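Side-chain contacts in macrolide export ATP-binding/permease protein macB (Actinobacillus actinomycetemcomitans, PDB 3FTJ), which probably confers macrolide resistance as the inner-membrane ABC transporter of the MacAB-TdeA tripartite efflux system, of which this chain is the periplasmic region: residues Asn20-Gly23 with Phe24-Arg28; Leu95-Asp98 with Asp99-Ser103. All coordinates share one frame; numbering follows the deposited sequence.

Overall arrangement
Both interactions lie in the MacB-like periplasmic core domain, on opposite sides of the chain's centre. From the N terminus, strand 15-20 comes first and pairs with strands 175-180 and 206-209. Interaction 1 is the glycine-rich turn that joins it to helix 27-31. The chain then runs through strands 49-64 and 67-77 to interaction 2, the short helix 97-102. Its side chains touch strand 106-110, strand 155-159 and helix 160-168. The contacts occur in series, so neither nests within nor crosses the other. The centres of interactions 1 and 2 are about 31 Å apart. The nearest atoms of interactions 1 and 2 are about 19 Å apart.

Interaction 1 (Asn20-Gly23 with Phe24-Arg28); sequences NGNG and FGDRR
Gly23 and Asp26 meet across a glycine-rich turn that carries the chain from strand 15-20 to the N-cap of helix 27-31. The tight part is almost all backbone. Gly23 C lies 3.0 Å from Gly25 N as the chain folds back. Gly23 O faces into the bend, 3.2 Å from Asp26 N. Asp26 CB lies 3.6 Å from Gly23 O. Gly23 has phi 154°, a conformation that glycine takes easily, since a CB would collide with Asn22 O. The same holds for Gly21 with Asn20 O.

The Asn22 and Asp26 side chains border this tight bend and run side by side in the same direction. Asn22 CB is 3.7 Å from Asp26 OD2, and the amide and carboxylate planes are 51° apart. Asp26 CG is anti to the backbone N (chi1 -163°), which brings the carboxylate back beside the start of the helix. Its OD1 caps a backbone N just past Arg28. Ser29 OG adds hydrogen bonds with Asn22 N and Asp26 O. One hydroxyl therefore joins the turn to the first turn of the helix. At the start of the turn, Gly21 and Asp205 are joined by backbone hydrogen bonding.

The outer part is looser, and Phe24 and Arg27 are exposed. Phe24 touches Gly23 chiefly through CB, at 3.7 Å from Gly23 C. Its ring reaches out to Phe207 of strand 206-209, which it meets edge-to-face. Arg27 points away from the 20-23 segment. Its side chain bends back over the backbone of the turn, where Phe24 O lies 3.0 Å above the plane of the Arg27 guanidinium, offset toward the rim.

Interaction 2 (Leu95-Asp98 with Asp99-Ser103); sequences LTED and DVDQS
Val100 N donates to Thr96 O, Asp101 N to Glu97 O at 2.8 Å, and Gln102 N to Asp98 O at 2.9 Å. These backbone bonds carry the short helix 97-102 without a break from one segment to the other. Thr96 is the N-cap. Thr96 OG1 lies between the backbone N and the carbonyl carbon (chi1 58°), where it accepts from Asp99 N at 3.3 Å. Asp99 answers in the other direction: its OD2 accepts from Thr96 N at 2.9 Å. That donor meets the anti side of the carboxylate, 25° out of its plane. OD2 of the buried Asp99 also forms a salt bridge with Arg93. Leu95 crosses Asp99 at about a right angle, with Leu95 CD1 3.9 Å from Asp99 OD2. Leu95 also touches Val106 and Val108 of strand 106-110 and Pro159.

The outer side is acidic and exposed. Glu97 CG lies 3.2 Å from Asp101 OD2, and the two carboxylates are nearly perpendicular. Their nearest oxygens, Glu97 OE2 and Asp101 OD2, are 3.4 Å apart, a pairing that may be mildly unfavourable. Asp98 OD2 rests 3.5 Å from Gln102 CG.

At the far end, Ser103 takes a positive phi. The helix thus begins with a Thr96-Asp99 capping box and ends in a Schellman motif.

Interaction 1 (Asn20-Gly23 with Phe24-Arg28)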
loop_
_atom_site.group_PDB
_atom_site.type_symbol
_atom_site.label_atom_id
_atom_site.label_comp_id
_atom_site.label_asym_id
_atom_site.label_seq_id
_atom_site.Cartn_x
_atom_site.Cartn_y
_atom_site.Cartn_z
ATOM N N ASN A 20 -9.971 -0.090 6.438
ATOM C CA ASN A 20 -10.830 0.451 7.483
ATOM C C ASN A 20 -12.261 0.580 6.992
ATOM O O ASN A 20 -12.492 0.859 5.817
ATOM C CB ASN A 20 -10.333 1.830 7.917
ATOM C CG ASN A 20 -8.936 1.787 8.480
ATOM O OD1 ASN A 20 -8.026 2.421 7.961
ATOM N ND2 ASN A 20 -8.756 1.017 9.536
ATOM N N GLY A 21 -13.218 0.388 7.891
ATOM C CA GLY A 21 -14.609 0.640 7.565
ATOM C C GLY A 21 -15.392 -0.605 7.199
ATOM O O GLY A 21 -14.980 -1.722 7.515
ATOM N N ASN A 22 -16.511 -0.404 6.506
ATOM C CA ASN A 22 -17.467 -1.476 6.243
ATOM C C ASN A 22 -17.596 -1.840 4.769
ATOM O O ASN A 22 -18.201 -2.853 4.424
ATOM C CB ASN A 22 -18.833 -1.099 6.811
ATOM C CG ASN A 22 -18.787 -0.832 8.304
ATOM O OD1 ASN A 22 -19.383 0.130 8.797
ATOM N ND2 ASN A 22 -18.074 -1.681 9.032
ATOM N N GLY A 23 -17.024 -1.010 3.905
ATOM C CA GLY A 23 -17.029 -1.268 2.478
ATOM C C GLY A 23 -16.907 0.028 1.702
ATOM O O GLY A 23 -16.975 1.112 2.283
ATOM N N PHE A 24 -16.720 -0.073 0.389
ATOM C CA PHE A 24 -16.692 1.119 -0.455
ATOM C C PHE A 24 -18.081 1.746 -0.529
ATOM O O PHE A 24 -18.232 2.895 -0.945
ATOM C CB PHE A 24 -16.183 0.791 -1.858
ATOM C CG PHE A 24 -14.816 0.174 -1.875
ATOM C CD1 PHE A 24 -13.743 0.821 -1.285
ATOM C CD2 PHE A 24 -14.602 -1.046 -2.490
ATOM C CE1 PHE A 24 -12.483 0.261 -1.304
ATOM C CE2 PHE A 24 -13.343 -1.612 -2.515
ATOM C CZ PHE A 24 -12.282 -0.962 -1.919
ATOM N N GLY A 25 -19.092 0.982 -0.126
ATOM C CA GLY A 25 -20.447 1.493 -0.019
ATOM C C GLY A 25 -20.657 2.164 1.327
ATOM O O GLY A 25 -21.742 2.097 1.908
ATOM N N ASP A 26 -19.605 2.811 1.820
ATOM C CA ASP A 26 -19.623 3.438 3.134
ATOM C C ASP A 26 -18.355 4.271 3.318
ATOM O O ASP A 26 -17.485 3.928 4.120
ATOM C CB ASP A 26 -19.734 2.373 4.226
ATOM C CG ASP A 26 -20.178 2.943 5.564
ATOM O OD1 ASP A 26 -20.079 4.170 5.761
ATOM O OD2 ASP A 26 -20.623 2.158 6.425
ATOM N N ARG A 27 -18.259 5.363 2.561
ATOM C CA ARG A 27 -17.096 6.247 2.600
ATOM C C ARG A 27 -16.826 6.761 4.004
ATOM O O ARG A 27 -15.674 6.849 4.433
ATOM C CB ARG A 27 -17.289 7.437 1.659
ATOM C CG ARG A 27 -17.246 7.095 0.178
ATOM C CD ARG A 27 -18.462 6.283 -0.231
ATOM N NE ARG A 27 -18.556 6.121 -1.679
ATOM C CZ ARG A 27 -19.556 5.497 -2.294
ATOM N NH1 ARG A 27 -20.548 4.975 -1.587
ATOM N NH2 ARG A 27 -19.563 5.397 -3.617
ATOM N N ARG A 28 -17.899 7.104 4.708
ATOM C CA ARG A 28 -17.806 7.598 6.075
ATOM C C ARG A 28 -16.936 6.709 6.964
ATOM O O ARG A 28 -15.907 7.155 7.484
ATOM C CB ARG A 28 -19.201 7.747 6.684
ATOM C CG ARG A 28 -19.858 9.088 6.409
ATOM C CD ARG A 28 -19.247 10.189 7.264
ATOM N NE ARG A 28 -17.943 10.637 6.775
ATOM C CZ ARG A 28 -16.775 10.288 7.309
ATOM N NH1 ARG A 28 -16.731 9.474 8.357
ATOM N NH2 ARG A 28 -15.648 10.756 6.794
#

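Interaction 2 (Leu95-Asp98 with Asp99-Ser103)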
loop_
_atom_site.group_PDB
_atom_site.type_symbol
_atom_site.label_atom_id
_atom_site.label_comp_id
_atom_site.label_asym_id
_atom_site.label_seq_id
_atom_site.Cartn_x
_atom_site.Cartn_y
_atom_site.Cartn_z
ATOM N N LEU A 95 12.967 0.057 -1.881
ATOM C CA LEU A 95 13.163 0.168 -0.440
ATOM C C LEU A 95 13.725 -1.130 0.101
ATOM O O LEU A 95 13.443 -2.209 -0.435
ATOM C CB LEU A 95 11.853 0.465 0.295
ATOM C CG LEU A 95 11.144 1.816 0.173
ATOM C CD1 LEU A 95 12.099 2.973 0.429
ATOM C CD2 LEU A 95 10.522 1.947 -1.177
ATOM N N THR A 96 14.501 -1.010 1.175
ATOM C CA THR A 96 15.055 -2.151 1.887
ATOM C C THR A 96 14.543 -2.166 3.323
ATOM O O THR A 96 13.918 -1.207 3.789
ATOM C CB THR A 96 16.592 -2.080 1.947
ATOM O OG1 THR A 96 16.987 -0.858 2.578
ATOM C CG2 THR A 96 17.193 -2.143 0.556
ATOM N N GLU A 97 14.821 -3.257 4.029
ATOM C CA GLU A 97 14.455 -3.363 5.435
ATOM C C GLU A 97 15.145 -2.267 6.231
ATOM O O GLU A 97 14.607 -1.767 7.223
ATOM C CB GLU A 97 14.834 -4.743 5.979
ATOM C CG GLU A 97 14.663 -4.900 7.476
ATOM C CD GLU A 97 15.173 -6.246 7.974
ATOM O OE1 GLU A 97 14.830 -7.274 7.356
ATOM O OE2 GLU A 97 15.913 -6.276 8.981
ATOM N N ASP A 98 16.335 -1.877 5.780
ATOM C CA ASP A 98 17.084 -0.832 6.464
ATOM C C ASP A 98 16.410 0.537 6.322
ATOM O O ASP A 98 16.438 1.347 7.242
ATOM C CB ASP A 98 18.519 -0.772 5.946
ATOM C CG ASP A 98 19.285 0.407 6.503
ATOM O OD1 ASP A 98 19.394 1.437 5.796
ATOM O OD2 ASP A 98 19.764 0.312 7.655
ATOM N N ASP A 99 15.828 0.800 5.159
ATOM C CA ASP A 99 15.095 2.054 4.954
ATOM C C ASP A 99 13.930 2.108 5.934
ATOM O O ASP A 99 13.709 3.108 6.614
ATOM C CB ASP A 99 14.572 2.156 3.526
ATOM C CG ASP A 99 15.674 2.320 2.501
ATOM O OD1 ASP A 99 16.596 3.137 2.717
ATOM O OD2 ASP A 99 15.604 1.650 1.453
ATOM N N VAL A 100 13.196 1.008 6.016
ATOM C CA VAL A 100 12.068 0.909 6.934
ATOM C C VAL A 100 12.507 1.062 8.388
ATOM O O VAL A 100 11.953 1.880 9.122
ATOM C CB VAL A 100 11.340 -0.419 6.747
ATOM C CG1 VAL A 100 10.312 -0.630 7.855
ATOM C CG2 VAL A 100 10.699 -0.476 5.356
ATOM N N ASP A 101 13.504 0.276 8.799
ATOM C CA ASP A 101 14.008 0.301 10.172
ATOM C C ASP A 101 14.539 1.672 10.609
ATOM O O ASP A 101 14.367 2.072 11.762
ATOM C CB ASP A 101 15.110 -0.746 10.352
ATOM C CG ASP A 101 14.564 -2.151 10.559
ATOM O OD1 ASP A 101 13.520 -2.300 11.226
ATOM O OD2 ASP A 101 15.186 -3.110 10.057
ATOM N N GLN A 102 15.197 2.377 9.696
ATOM C CA GLN A 102 15.812 3.662 10.021
ATOM C C GLN A 102 14.923 4.846 9.615
ATOM O O GLN A 102 15.318 5.998 9.745
ATOM C CB GLN A 102 17.185 3.784 9.351
ATOM C CG GLN A 102 18.158 2.675 9.730
ATOM C CD GLN A 102 18.427 2.631 11.224
ATOM O OE1 GLN A 102 18.969 3.577 11.796
ATOM N NE2 GLN A 102 18.046 1.531 11.866
ATOM N N SER A 103 13.721 4.558 9.128
ATOM C CA SER A 103 12.810 5.622 8.718
ATOM C C SER A 103 13.531 6.622 7.813
ATOM O O SER A 103 13.512 7.821 8.065
ATOM C CB SER A 103 12.245 6.344 9.946
ATOM O OG SER A 103 11.438 5.466 10.723
#